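Local coordinates for protein annexin A8 (PDB 1W3W) that binds phospholipids in a calcium-dependent manner and acts as an anticoagulant, indirectly inhibiting the thromboplastin-specific complex of the coagulation cascade, at residues Lys61-Lys64 with Asp70-Glu73; Pro93-Glu98 with Lys125-Glu130; Leu180-Asp185 with Ile202-Thr207; Ser227-Ile232 with Cys250-His255; Thr275-Ile280 with Gly313-Ala318. One frame throughout, in Å; residues are numbered along the deposited sequence.

Followed from the N terminus, the five contacts close their loops one after another, and none nests in or crosses another. Contact 1 closes the short turn between helices 53-67 and 71-78 in the predicted first annexin repeat. Contact 2 joins the start of helix 96-107 to helix 125-139 in the second. Contact 3 packs helix 176-191 on helix 198-207, and contact 4, about 14 Å from it between centres, links helix 228-235 to the junction leading into the last repeat. Contact 5 closes the longest loop, tying helix 273-283 to helix 313-323. Contacts 2 and 5, far apart in sequence, meet where Tyr97 packs on Ile277 and Arg278, joining the second and fourth repeats.

Contact 1: Lys61-Lys64 with Asp70-Glu73; sequences KSFK and DLTE
Phe63 and Leu71 pack together at a tight turn between two helices of an annexin repeat, where helix 53-67 ends and helix 71-78 begins. The Leu71 methyl CD1 sits over the middle of the Phe63 ring, 3.9 Å from its centroid and 6° off the ring normal, a CH-pi contact almost squarely on the face. Phe63 swings its ring to the second helix because CG lies opposite the backbone N (chi1 -174°), and the two side chains cross at about a right angle. Helix 24-34 closes over this apolar pair: Tyr31 reaches Phe63 and Leu30 reaches Leu71.

Nearer solvent, Lys64 bends at its third torsion (chi3 -60°) and brings NZ to Asp70 OD1 at 3.0 Å, a salt bridge made through the anti lone pair of that oxygen. Asp70 is also the N-cap of helix 71-78, and its two carboxylate oxygens divide the work between the lysine and the helix start. With an alanine here, the Lys64 ammonium would probably lose its counter-charge and Glu73 N its capping acceptor. Asp70 OD2 likewise uses its anti lone pair, accepting from Glu73 N at 3.1 Å with an N-H...O angle of 166°.

Contact 2: Pro93-Glu98 with Lys125-Glu130; sequences PPYRYE and KNQLRE
Tyr95 and Glu130 bring the two backbones together, with their CA atoms 6.0 Å apart; Pro93-Glu98 runs extended through the two prolines, then enters helix 96-107, while Lys125-Glu130 is the opening of helix 125-139. Tyr95 is the N-cap, and its positive phi (80°) turns the chain from the two prolines into the helix. Its backbone N gives a hydrogen bond to Glu98 OE2 at 2.9 Å, on the syn side and 24° out of the carboxylate plane. That is one half of a capping box, the half in which the third helical residue reaches back to the cap. The other oxygen, Glu98 OE1, is salt-bridged to Arg123, which steadies the carboxylate.

Both segments belong to the predicted second annexin repeat, and the tyrosine fastens the start of one of its helices to the side of another. The Tyr95 ring is sandwiched: Glu130 CB lies over one face, displaced toward the rim and 4.0 Å from the centroid, in a CH-pi contact, and Pro94 CB stands 4.1 Å above the opposite face. The first torsion of Glu130 (chi1 -66°) sets its CG beside Tyr95 CD2 at 4.1 Å, and a bend at chi2 then turns the carboxylate. Farther out along the ring, Tyr95 CE1 meets the Gln127 methylene CG, also at 4.1 Å.

Contact 3: Leu180-Asp185 with Ile202-Thr207; sequences LQDAQD and ITILCT
Asp182 and Ile204 are where helices 176-191 and 198-207 come nearest within these segments, their CA atoms 6.9 Å apart. Ile204 reaches the first helix with its longer branch, because CG1 lies opposite the carbonyl carbon (chi1 -72°) and CD1 extends beyond it. Ile204 CD1 comes to 3.8 Å from the backbone O of Asp182, and Ile204 CG1 runs beside the carboxylate, 3.9 Å from Asp182 OD2, the two side chains lying antiparallel alongside one another. One turn further along the first helix, Asp185 CB meets the same methyl, so Ile204 CD1 touches successive turns of helix 176-191.

The carboxylate of Asp182 is therefore flanked by hydrocarbon on this side, and its charge is answered elsewhere: OD1 forms a salt bridge with Arg208 and a hydrogen bond with His212. Two basic partners on a buried acid would be expected to favour its charged form. Asp185 is steadied from its own helix, where Gln181 NE2 donates to Asp185 OD2 at 2.8 Å; the oxygen lies nearly in the amide plane, but the donor stands above the carboxylate plane. On the second helix, Thr203 O accepts both Thr207 N and Thr207 OG1, the hydroxyl at 2.6 Å, and the two donors approach from opposite faces of the carbonyl plane.

Ile204 thus packs helix 198-207 against helix 176-191, two helices of the predicted third annexin repeat, and the Cys206-Cys161 disulfide ties that repeat to helix 153-163 of the second.

Contact 4: Ser227-Ile232 with Cys250-His255; sequences SIEDSI and CTQNLH
This is a slight, polar surface contact between Glu229 and Gln252, at the junction between the predicted third and fourth annexin repeats. Glu229 stands in the first turn of helix 228-235, and Gln252 ends helix 238-252, just before the chain turns at Asn253 into helix 254-266. The two side chains approach from opposite directions, and their carboxylate and amide planes are only 17° apart, so the flat groups are nearly coplanar. The modelled approach is Glu229 OE2 to Gln252 OE1 at 3.3 Å, but the amide is probably turned over, and the identity of its facing atom is doubtful.

Glu229 has an awkward first torsion (chi1 31°, well off a staggered position) and bends at chi2 to bring the carboxylate round to Gln252, whose chain runs out extended to meet it. Were Glu229 replaced by an alanine, the Gln252 amide would probably lose its neighbour and be freer to turn. Ile228 of the same helix packs on Val248 of helix 238-252. The helix bearing Glu229 is capped by Ser227, whose OG accepts from Asp230 N at 3.2 Å with an N-H...O angle of 160°.

Contact 5: Thr275-Ile280 with Gly313-Ala318; sequences TLIRNI and GDYKNA
Leu276 and Ile277 meet Tyr315 across two helices of the predicted fourth annexin repeat. At the start of Thr275-Ile280, Thr275 OG1 takes a long, weak hydrogen bond from Arg278 NH2. Leu276 comes next: a first torsion close to fully extended (chi1 -175°) sends its CD2 to the Tyr315 hydroxyl, 3.7 Å from OH. Ile277 follows on the same hydroxyl end of the ring, its CG1 lying in the ring plane at the edge, 3.7 Å from Tyr315 OH. Ile277 CD1 packs against Tyr315 CE1 at 3.8 Å, so both residues pack on the hydroxyl end of the tyrosine.

That hydroxyl is nonetheless satisfied, for Tyr315 OH is hydrogen-bonded to Asp273, just ahead of the segment. Swung out beside its own carbonyl carbon (chi1 175°), the Tyr315 side chain stretches away from its helix to reach both the aliphatic pair and this acid.

The guanidinium of Arg278 is salt-bridged to Glu101 and Glu118, two acids of the predicted second repeat, consistent with the polar, charged centre seen in annexin A5. Ile280 closes the segment, packing on Leu319, Leu322 and Val323 further along helix 313-323.

Leu276 also lies about 4 Å from Met266, measured between side chains, and its side chain is about 9 Å from the bound calcium ion. Met266, Gly268, Gly270 and Asp310 make the calcium site, so the Leu276 side of this packing lies near a loop-based, type II calcium site of the annexin fold.

Contact 1: Lys61-Lys64 with Asp70-Glu73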
# COMPACT_ATOMS: atom_id res chain seq x y z
N LYS A 61 -3.04 25.12 -2.57
CA LYS A 61 -2.75 26.21 -3.51
C LYS A 61 -3.32 27.54 -3.03
O LYS A 61 -2.66 28.58 -3.08
CB LYS A 61 -3.29 25.89 -4.90
CG LYS A 61 -2.82 26.87 -5.97
CD LYS A 61 -3.02 26.32 -7.39
CE LYS A 61 -3.50 27.40 -8.38
NZ LYS A 61 -2.66 27.43 -9.62
N SER A 62 -4.56 27.51 -2.55
CA SER A 62 -5.21 28.69 -2.00
C SER A 62 -4.48 29.20 -0.75
O SER A 62 -4.36 30.39 -0.57
CB SER A 62 -6.68 28.40 -1.65
OG SER A 62 -7.26 29.48 -0.95
N PHE A 63 -4.01 28.28 0.08
CA PHE A 63 -3.30 28.62 1.30
C PHE A 63 -2.00 29.37 0.98
O PHE A 63 -1.68 30.34 1.65
CB PHE A 63 -3.00 27.35 2.10
CG PHE A 63 -2.41 27.59 3.46
CD1 PHE A 63 -1.02 27.73 3.62
CD2 PHE A 63 -3.22 27.63 4.58
CE1 PHE A 63 -0.47 27.93 4.89
CE2 PHE A 63 -2.67 27.83 5.85
CZ PHE A 63 -1.30 27.98 6.00
N LYS A 64 -1.28 28.93 -0.05
CA LYS A 64 -0.02 29.56 -0.42
C LYS A 64 -0.23 30.93 -1.08
O LYS A 64 0.55 31.87 -0.84
CB LYS A 64 0.79 28.65 -1.34
CG LYS A 64 2.28 29.05 -1.43
CD LYS A 64 3.05 28.18 -2.44
CE LYS A 64 3.01 26.68 -2.08
NZ LYS A 64 4.14 25.88 -2.64
N ASP A 70 3.89 27.43 2.26
CA ASP A 70 3.43 26.12 1.82
C ASP A 70 2.68 25.42 2.96
O ASP A 70 3.13 25.41 4.11
CB ASP A 70 4.63 25.29 1.36
CG ASP A 70 4.23 23.96 0.81
OD1 ASP A 70 3.91 23.89 -0.40
OD2 ASP A 70 4.19 22.92 1.51
N LEU A 71 1.52 24.85 2.64
CA LEU A 71 0.66 24.24 3.66
C LEU A 71 1.30 23.02 4.30
O LEU A 71 1.26 22.86 5.51
CB LEU A 71 -0.70 23.87 3.06
CG LEU A 71 -1.69 23.17 3.99
CD1 LEU A 71 -1.88 23.95 5.30
CD2 LEU A 71 -3.04 22.94 3.30
N THR A 72 1.87 22.15 3.48
CA THR A 72 2.49 20.93 3.95
C THR A 72 3.67 21.22 4.87
O THR A 72 3.77 20.63 5.95
CB THR A 72 2.90 20.06 2.77
OG1 THR A 72 1.73 19.64 2.05
CG2 THR A 72 3.54 18.75 3.23
N GLU A 73 4.55 22.13 4.46
CA GLU A 73 5.69 22.54 5.28
C GLU A 73 5.23 23.16 6.58
O GLU A 73 5.86 22.96 7.61
CB GLU A 73 6.59 23.54 4.54
CG GLU A 73 7.44 22.93 3.42
CD GLU A 73 8.20 21.68 3.84
OE1 GLU A 73 8.87 21.68 4.91
OE2 GLU A 73 8.14 20.67 3.09

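Contact 2: Pro93-Glu98 with Lys125-Glu130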
# COMPACT_ATOMS: atom_id res chain seq x y z
N PRO A 93 -0.33 13.92 -3.12
CA PRO A 93 -1.14 13.35 -4.20
C PRO A 93 -0.88 11.85 -4.31
O PRO A 93 0.19 11.37 -3.91
CB PRO A 93 -0.64 14.09 -5.46
CG PRO A 93 0.15 15.24 -4.98
CD PRO A 93 0.65 14.91 -3.61
N PRO A 94 -1.83 11.10 -4.85
CA PRO A 94 -1.58 9.69 -5.17
C PRO A 94 -0.34 9.52 -6.07
O PRO A 94 -0.02 10.42 -6.85
CB PRO A 94 -2.86 9.26 -5.90
CG PRO A 94 -3.66 10.45 -6.07
CD PRO A 94 -3.19 11.53 -5.20
N TYR A 95 0.34 8.40 -5.92
CA TYR A 95 1.54 8.03 -6.69
C TYR A 95 2.78 8.73 -6.18
O TYR A 95 3.79 8.08 -5.94
CB TYR A 95 1.34 8.22 -8.22
CG TYR A 95 -0.00 7.71 -8.68
CD1 TYR A 95 -0.48 6.48 -8.23
CD2 TYR A 95 -0.82 8.48 -9.51
CE1 TYR A 95 -1.72 6.01 -8.61
CE2 TYR A 95 -2.07 8.02 -9.89
CZ TYR A 95 -2.51 6.79 -9.44
OH TYR A 95 -3.75 6.33 -9.81
N ARG A 96 2.71 10.03 -6.00
CA ARG A 96 3.75 10.73 -5.27
C ARG A 96 3.84 10.25 -3.83
O ARG A 96 4.93 10.16 -3.29
CB ARG A 96 3.53 12.24 -5.32
CG ARG A 96 3.67 12.79 -6.72
CD ARG A 96 3.87 14.29 -6.80
NE ARG A 96 4.88 14.75 -5.84
CZ ARG A 96 5.02 16.00 -5.42
NH1 ARG A 96 4.24 16.97 -5.89
NH2 ARG A 96 5.96 16.29 -4.53
N TYR A 97 2.70 9.90 -3.23
CA TYR A 97 2.70 9.37 -1.86
C TYR A 97 3.48 8.07 -1.76
O TYR A 97 4.35 7.92 -0.91
CB TYR A 97 1.27 9.14 -1.37
CG TYR A 97 1.21 8.58 0.02
CD1 TYR A 97 1.96 9.16 1.06
CD2 TYR A 97 0.41 7.49 0.32
CE1 TYR A 97 1.90 8.65 2.34
CE2 TYR A 97 0.35 6.99 1.61
CZ TYR A 97 1.10 7.56 2.61
OH TYR A 97 1.04 7.05 3.89
N GLU A 98 3.15 7.12 -2.64
CA GLU A 98 3.84 5.82 -2.66
C GLU A 98 5.34 5.97 -2.97
O GLU A 98 6.17 5.28 -2.38
CB GLU A 98 3.17 4.87 -3.66
CG GLU A 98 1.84 4.31 -3.18
CD GLU A 98 0.65 5.14 -3.63
OE1 GLU A 98 -0.45 4.58 -3.64
OE2 GLU A 98 0.80 6.33 -3.97
N LYS A 125 0.05 -2.41 -12.91
CA LYS A 125 1.11 -1.95 -13.79
C LYS A 125 1.02 -0.45 -14.05
O LYS A 125 2.04 0.24 -14.02
CB LYS A 125 1.08 -2.73 -15.13
CG LYS A 125 2.00 -2.15 -16.19
CD LYS A 125 3.46 -2.57 -16.02
CE LYS A 125 4.21 -1.96 -14.80
NZ LYS A 125 4.40 -0.47 -14.82
N ASN A 126 -0.18 0.04 -14.33
CA ASN A 126 -0.36 1.45 -14.68
C ASN A 126 -0.14 2.36 -13.47
O ASN A 126 0.40 3.43 -13.59
CB ASN A 126 -1.76 1.70 -15.26
CG ASN A 126 -2.09 0.80 -16.44
OD1 ASN A 126 -3.16 0.23 -16.51
ND2 ASN A 126 -1.15 0.67 -17.37
N GLN A 127 -0.56 1.91 -12.30
CA GLN A 127 -0.26 2.61 -11.05
C GLN A 127 1.26 2.66 -10.82
O GLN A 127 1.81 3.70 -10.49
CB GLN A 127 -0.97 1.94 -9.88
CG GLN A 127 -2.49 2.19 -9.89
CD GLN A 127 -3.25 1.48 -8.79
OE1 GLN A 127 -4.33 1.93 -8.38
NE2 GLN A 127 -2.71 0.39 -8.30
N LEU A 128 1.94 1.53 -11.01
CA LEU A 128 3.39 1.48 -10.81
C LEU A 128 4.12 2.41 -11.79
O LEU A 128 5.10 3.03 -11.41
CB LEU A 128 3.93 0.06 -10.95
CG LEU A 128 3.61 -0.88 -9.79
CD1 LEU A 128 4.07 -2.30 -10.14
CD2 LEU A 128 4.25 -0.41 -8.50
N ARG A 129 3.62 2.52 -13.02
CA ARG A 129 4.23 3.41 -14.00
C ARG A 129 4.21 4.84 -13.49
O ARG A 129 5.18 5.55 -13.64
CB ARG A 129 3.51 3.33 -15.35
CG ARG A 129 4.12 4.25 -16.43
CD ARG A 129 3.14 4.85 -17.44
NE ARG A 129 1.91 4.07 -17.57
CZ ARG A 129 1.83 2.88 -18.17
NH1 ARG A 129 2.90 2.32 -18.73
NH2 ARG A 129 0.66 2.25 -18.21
N GLU A 130 3.09 5.24 -12.88
CA GLU A 130 2.94 6.58 -12.30
C GLU A 130 3.82 6.76 -11.08
O GLU A 130 4.39 7.82 -10.89
CB GLU A 130 1.48 6.84 -11.91
CG GLU A 130 0.51 6.90 -13.08
CD GLU A 130 0.89 7.98 -14.08
OE1 GLU A 130 0.86 7.70 -15.30
OE2 GLU A 130 1.23 9.11 -13.65

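Contact 3: Leu180-Asp185 with Ile202-Thr207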
# COMPACT_ATOMS: atom_id res chain seq x y z
N LEU A 180 -1.61 -25.13 -17.52
CA LEU A 180 -1.23 -26.46 -17.06
C LEU A 180 0.28 -26.63 -17.00
O LEU A 180 0.80 -27.20 -16.03
CB LEU A 180 -1.85 -27.55 -17.95
CG LEU A 180 -1.65 -28.99 -17.47
CD1 LEU A 180 -2.31 -29.21 -16.10
CD2 LEU A 180 -2.16 -30.01 -18.47
N GLN A 181 0.98 -26.14 -18.02
CA GLN A 181 2.44 -26.17 -18.02
C GLN A 181 3.04 -25.34 -16.87
O GLN A 181 3.99 -25.77 -16.23
CB GLN A 181 3.01 -25.69 -19.35
CG GLN A 181 4.51 -26.02 -19.51
CD GLN A 181 4.82 -27.53 -19.31
OE1 GLN A 181 4.24 -28.37 -20.01
NE2 GLN A 181 5.72 -27.86 -18.37
N ASP A 182 2.49 -24.17 -16.63
CA ASP A 182 2.92 -23.35 -15.50
C ASP A 182 2.72 -24.09 -14.18
O ASP A 182 3.61 -24.08 -13.34
CB ASP A 182 2.17 -22.02 -15.47
CG ASP A 182 2.70 -21.03 -16.47
OD1 ASP A 182 2.05 -19.98 -16.64
OD2 ASP A 182 3.76 -21.21 -17.13
N ALA A 183 1.58 -24.75 -14.00
CA ALA A 183 1.31 -25.49 -12.77
C ALA A 183 2.25 -26.70 -12.63
O ALA A 183 2.75 -27.00 -11.55
CB ALA A 183 -0.11 -25.93 -12.73
N GLN A 184 2.49 -27.39 -13.74
CA GLN A 184 3.44 -28.48 -13.77
C GLN A 184 4.84 -27.99 -13.42
O GLN A 184 5.54 -28.65 -12.67
CB GLN A 184 3.44 -29.14 -15.17
CG GLN A 184 4.19 -30.47 -15.24
CD GLN A 184 3.52 -31.55 -14.39
OE1 GLN A 184 4.14 -32.10 -13.47
NE2 GLN A 184 2.26 -31.86 -14.70
N ASP A 185 5.24 -26.83 -13.93
CA ASP A 185 6.57 -26.28 -13.64
C ASP A 185 6.73 -25.86 -12.19
O ASP A 185 7.81 -25.99 -11.63
CB ASP A 185 6.87 -25.07 -14.52
CG ASP A 185 7.13 -25.43 -15.97
OD1 ASP A 185 7.19 -24.50 -16.79
OD2 ASP A 185 7.24 -26.61 -16.37
N ILE A 202 9.31 -17.32 -9.30
CA ILE A 202 9.34 -15.87 -9.45
C ILE A 202 8.82 -15.44 -10.81
O ILE A 202 8.00 -14.53 -10.91
CB ILE A 202 10.77 -15.31 -9.19
CG1 ILE A 202 11.11 -15.43 -7.71
CG2 ILE A 202 10.88 -13.85 -9.64
CD1 ILE A 202 12.59 -15.18 -7.39
N THR A 203 9.29 -16.11 -11.85
CA THR A 203 8.93 -15.76 -13.21
C THR A 203 7.44 -15.92 -13.48
O THR A 203 6.82 -15.04 -14.07
CB THR A 203 9.73 -16.62 -14.22
OG1 THR A 203 11.13 -16.36 -14.06
CG2 THR A 203 9.44 -16.19 -15.65
N ILE A 204 6.88 -17.04 -13.07
CA ILE A 204 5.46 -17.29 -13.29
C ILE A 204 4.60 -16.33 -12.45
O ILE A 204 3.64 -15.74 -12.95
CB ILE A 204 5.14 -18.78 -13.01
CG1 ILE A 204 5.72 -19.64 -14.14
CG2 ILE A 204 3.65 -19.01 -12.86
CD1 ILE A 204 5.93 -21.10 -13.77
N LEU A 205 4.94 -16.18 -11.17
CA LEU A 205 4.18 -15.30 -10.28
C LEU A 205 4.25 -13.82 -10.72
O LEU A 205 3.30 -13.09 -10.52
CB LEU A 205 4.66 -15.45 -8.82
CG LEU A 205 3.82 -16.27 -7.81
CD1 LEU A 205 3.01 -17.41 -8.39
CD2 LEU A 205 4.74 -16.78 -6.70
N CYS A 206 5.35 -13.40 -11.34
CA CYS A 206 5.53 -11.99 -11.69
C CYS A 206 5.18 -11.60 -13.14
O CYS A 206 4.76 -10.48 -13.37
CB CYS A 206 6.93 -11.49 -11.26
SG CYS A 206 8.39 -12.13 -12.13
N THR A 207 5.27 -12.53 -14.10
CA THR A 207 4.99 -12.20 -15.51
C THR A 207 3.58 -12.58 -16.01
O THR A 207 3.14 -12.06 -17.03
CB THR A 207 6.04 -12.82 -16.46
OG1 THR A 207 6.01 -14.25 -16.37
CG2 THR A 207 7.45 -12.45 -16.02

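Contact 4: Ser227-Ile232 with Cys250-His255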
# COMPACT_ATOMS: atom_id res chain seq x y z
N SER A 227 -2.14 -26.66 -1.55
CA SER A 227 -2.41 -25.29 -1.97
C SER A 227 -1.09 -24.60 -2.32
O SER A 227 -0.03 -24.95 -1.79
CB SER A 227 -3.14 -24.53 -0.86
OG SER A 227 -2.29 -24.34 0.25
N ILE A 228 -1.15 -23.61 -3.19
CA ILE A 228 0.06 -22.85 -3.55
C ILE A 228 0.65 -22.11 -2.34
O ILE A 228 1.86 -22.03 -2.20
CB ILE A 228 -0.21 -21.89 -4.76
CG1 ILE A 228 1.09 -21.39 -5.37
CG2 ILE A 228 -1.06 -20.72 -4.38
CD1 ILE A 228 1.87 -22.45 -6.07
N GLU A 229 -0.21 -21.61 -1.45
CA GLU A 229 0.26 -20.95 -0.24
C GLU A 229 1.09 -21.87 0.69
O GLU A 229 2.18 -21.50 1.14
CB GLU A 229 -0.89 -20.24 0.53
CG GLU A 229 -2.28 -20.85 0.44
CD GLU A 229 -3.10 -20.39 -0.77
OE1 GLU A 229 -3.24 -21.19 -1.72
OE2 GLU A 229 -3.64 -19.24 -0.77
N ASP A 230 0.59 -23.08 0.93
CA ASP A 230 1.30 -24.06 1.75
C ASP A 230 2.61 -24.50 1.10
O ASP A 230 3.58 -24.74 1.80
CB ASP A 230 0.41 -25.27 2.06
CG ASP A 230 -0.64 -24.96 3.11
OD1 ASP A 230 -1.56 -25.78 3.29
OD2 ASP A 230 -0.62 -23.92 3.80
N SER A 231 2.64 -24.57 -0.22
CA SER A 231 3.87 -24.90 -0.93
C SER A 231 4.90 -23.81 -0.75
O SER A 231 6.02 -24.09 -0.39
CB SER A 231 3.62 -25.14 -2.41
OG SER A 231 2.84 -26.31 -2.58
N ILE A 232 4.50 -22.56 -0.95
CA ILE A 232 5.38 -21.42 -0.69
C ILE A 232 5.87 -21.41 0.77
O ILE A 232 7.05 -21.16 1.02
CB ILE A 232 4.67 -20.09 -1.06
CG1 ILE A 232 4.48 -20.00 -2.57
CG2 ILE A 232 5.48 -18.89 -0.57
CD1 ILE A 232 3.45 -19.02 -3.01
N CYS A 250 -2.83 -10.89 -3.24
CA CYS A 250 -3.30 -9.77 -4.06
C CYS A 250 -4.01 -10.25 -5.33
O CYS A 250 -4.91 -9.60 -5.84
CB CYS A 250 -2.14 -8.85 -4.42
SG CYS A 250 -1.59 -7.85 -3.01
N THR A 251 -3.60 -11.41 -5.83
CA THR A 251 -4.21 -12.01 -7.01
C THR A 251 -5.60 -12.53 -6.70
O THR A 251 -6.52 -12.35 -7.49
CB THR A 251 -3.32 -13.16 -7.50
OG1 THR A 251 -2.08 -12.63 -7.98
CG2 THR A 251 -3.93 -13.87 -8.71
N GLN A 252 -5.75 -13.18 -5.55
CA GLN A 252 -7.01 -13.79 -5.13
C GLN A 252 -8.07 -12.75 -4.73
O GLN A 252 -9.20 -12.80 -5.19
CB GLN A 252 -6.75 -14.72 -3.95
CG GLN A 252 -5.92 -15.92 -4.36
CD GLN A 252 -5.48 -16.77 -3.20
OE1 GLN A 252 -5.26 -17.97 -3.37
NE2 GLN A 252 -5.33 -16.17 -2.02
N ASN A 253 -7.68 -11.80 -3.88
CA ASN A 253 -8.58 -10.72 -3.49
C ASN A 253 -7.78 -9.60 -2.86
O ASN A 253 -7.31 -9.71 -1.74
CB ASN A 253 -9.66 -11.22 -2.51
CG ASN A 253 -10.82 -10.23 -2.37
OD1 ASN A 253 -10.62 -9.04 -2.11
ND2 ASN A 253 -12.05 -10.72 -2.54
N LEU A 254 -7.63 -8.52 -3.61
CA LEU A 254 -6.88 -7.36 -3.17
C LEU A 254 -7.44 -6.70 -1.90
O LEU A 254 -6.70 -6.28 -1.03
CB LEU A 254 -6.87 -6.36 -4.31
CG LEU A 254 -5.91 -5.20 -4.25
CD1 LEU A 254 -4.48 -5.68 -4.03
CD2 LEU A 254 -6.07 -4.42 -5.55
N HIS A 255 -8.76 -6.60 -1.82
CA HIS A 255 -9.41 -5.92 -0.71
C HIS A 255 -9.18 -6.69 0.59
O HIS A 255 -8.94 -6.11 1.64
CB HIS A 255 -10.92 -5.78 -0.98
CG HIS A 255 -11.24 -5.30 -2.36
ND1 HIS A 255 -10.78 -4.10 -2.85
CD2 HIS A 255 -11.93 -5.88 -3.37
CE1 HIS A 255 -11.20 -3.94 -4.09
NE2 HIS A 255 -11.90 -5.02 -4.43

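Contact 5: Thr275-Ile280 with Gly313-Ala318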
# COMPACT_ATOMS: atom_id res chain seq x y z
N THR A 275 2.44 1.39 8.68
CA THR A 275 1.60 0.51 7.87
C THR A 275 0.12 0.83 7.97
O THR A 275 -0.60 0.77 6.97
CB THR A 275 1.86 -0.94 8.31
OG1 THR A 275 3.21 -1.26 7.99
CG2 THR A 275 1.06 -1.93 7.49
N LEU A 276 -0.33 1.15 9.18
CA LEU A 276 -1.70 1.60 9.40
C LEU A 276 -2.00 2.88 8.61
O LEU A 276 -2.98 2.96 7.88
CB LEU A 276 -1.90 1.83 10.91
CG LEU A 276 -3.27 2.21 11.45
CD1 LEU A 276 -4.33 1.17 11.13
CD2 LEU A 276 -3.15 2.38 12.96
N ILE A 277 -1.14 3.88 8.75
CA ILE A 277 -1.32 5.15 8.06
C ILE A 277 -1.34 4.96 6.55
O ILE A 277 -2.26 5.42 5.88
CB ILE A 277 -0.20 6.13 8.48
CG1 ILE A 277 -0.45 6.62 9.92
CG2 ILE A 277 -0.09 7.28 7.48
CD1 ILE A 277 0.73 7.31 10.58
N ARG A 278 -0.34 4.27 6.02
CA ARG A 278 -0.16 4.16 4.58
C ARG A 278 -1.33 3.46 3.90
O ARG A 278 -1.80 3.89 2.85
CB ARG A 278 1.14 3.41 4.26
CG ARG A 278 1.48 3.33 2.78
CD ARG A 278 2.83 2.65 2.50
NE ARG A 278 2.88 1.35 3.16
CZ ARG A 278 3.56 1.07 4.27
NH1 ARG A 278 4.28 1.97 4.90
NH2 ARG A 278 3.49 -0.14 4.78
N ASN A 279 -1.81 2.39 4.51
CA ASN A 279 -2.90 1.64 3.92
C ASN A 279 -4.24 2.33 4.01
O ASN A 279 -5.01 2.30 3.05
CB ASN A 279 -2.91 0.22 4.49
CG ASN A 279 -1.78 -0.60 3.94
OD1 ASN A 279 -0.73 -0.76 4.58
ND2 ASN A 279 -1.95 -1.05 2.73
N ILE A 280 -4.51 3.00 5.13
CA ILE A 280 -5.75 3.75 5.26
C ILE A 280 -5.74 4.95 4.31
O ILE A 280 -6.71 5.19 3.61
CB ILE A 280 -6.01 4.19 6.73
CG1 ILE A 280 -6.49 2.96 7.52
CG2 ILE A 280 -7.06 5.30 6.80
CD1 ILE A 280 -6.82 3.21 8.94
N GLY A 313 -5.58 9.83 21.21
CA GLY A 313 -5.39 11.26 20.98
C GLY A 313 -5.94 11.76 19.66
O GLY A 313 -6.89 11.21 19.09
N ASP A 314 -5.32 12.83 19.17
CA ASP A 314 -5.70 13.43 17.89
C ASP A 314 -5.45 12.47 16.71
O ASP A 314 -6.19 12.49 15.74
CB ASP A 314 -4.95 14.73 17.71
CG ASP A 314 -5.36 15.79 18.72
OD1 ASP A 314 -6.57 15.97 18.95
OD2 ASP A 314 -4.54 16.47 19.33
N TYR A 315 -4.40 11.67 16.81
CA TYR A 315 -4.10 10.64 15.82
C TYR A 315 -5.28 9.69 15.65
O TYR A 315 -5.78 9.50 14.56
CB TYR A 315 -2.86 9.90 16.28
CG TYR A 315 -2.41 8.72 15.49
CD1 TYR A 315 -2.26 8.78 14.11
CD2 TYR A 315 -2.07 7.53 16.14
CE1 TYR A 315 -1.82 7.67 13.39
CE2 TYR A 315 -1.62 6.44 15.44
CZ TYR A 315 -1.50 6.51 14.06
OH TYR A 315 -1.03 5.40 13.41
N LYS A 316 -5.73 9.12 16.76
CA LYS A 316 -6.91 8.26 16.76
C LYS A 316 -8.13 8.92 16.15
O LYS A 316 -8.82 8.32 15.34
CB LYS A 316 -7.26 7.83 18.19
CG LYS A 316 -8.42 6.87 18.29
CD LYS A 316 -9.42 7.32 19.32
CE LYS A 316 -8.83 7.27 20.71
NZ LYS A 316 -9.89 7.33 21.75
N ASN A 317 -8.40 10.15 16.54
CA ASN A 317 -9.61 10.81 16.09
C ASN A 317 -9.56 11.13 14.61
O ASN A 317 -10.58 11.06 13.93
CB ASN A 317 -9.89 12.05 16.92
CG ASN A 317 -10.35 11.70 18.33
OD1 ASN A 317 -11.01 10.68 18.56
ND2 ASN A 317 -9.97 12.53 19.30
N ALA A 318 -8.38 11.45 14.11
CA ALA A 318 -8.19 11.67 12.69
C ALA A 318 -8.37 10.36 11.92
O ALA A 318 -9.00 10.35 10.87
CB ALA A 318 -6.80 12.25 12.42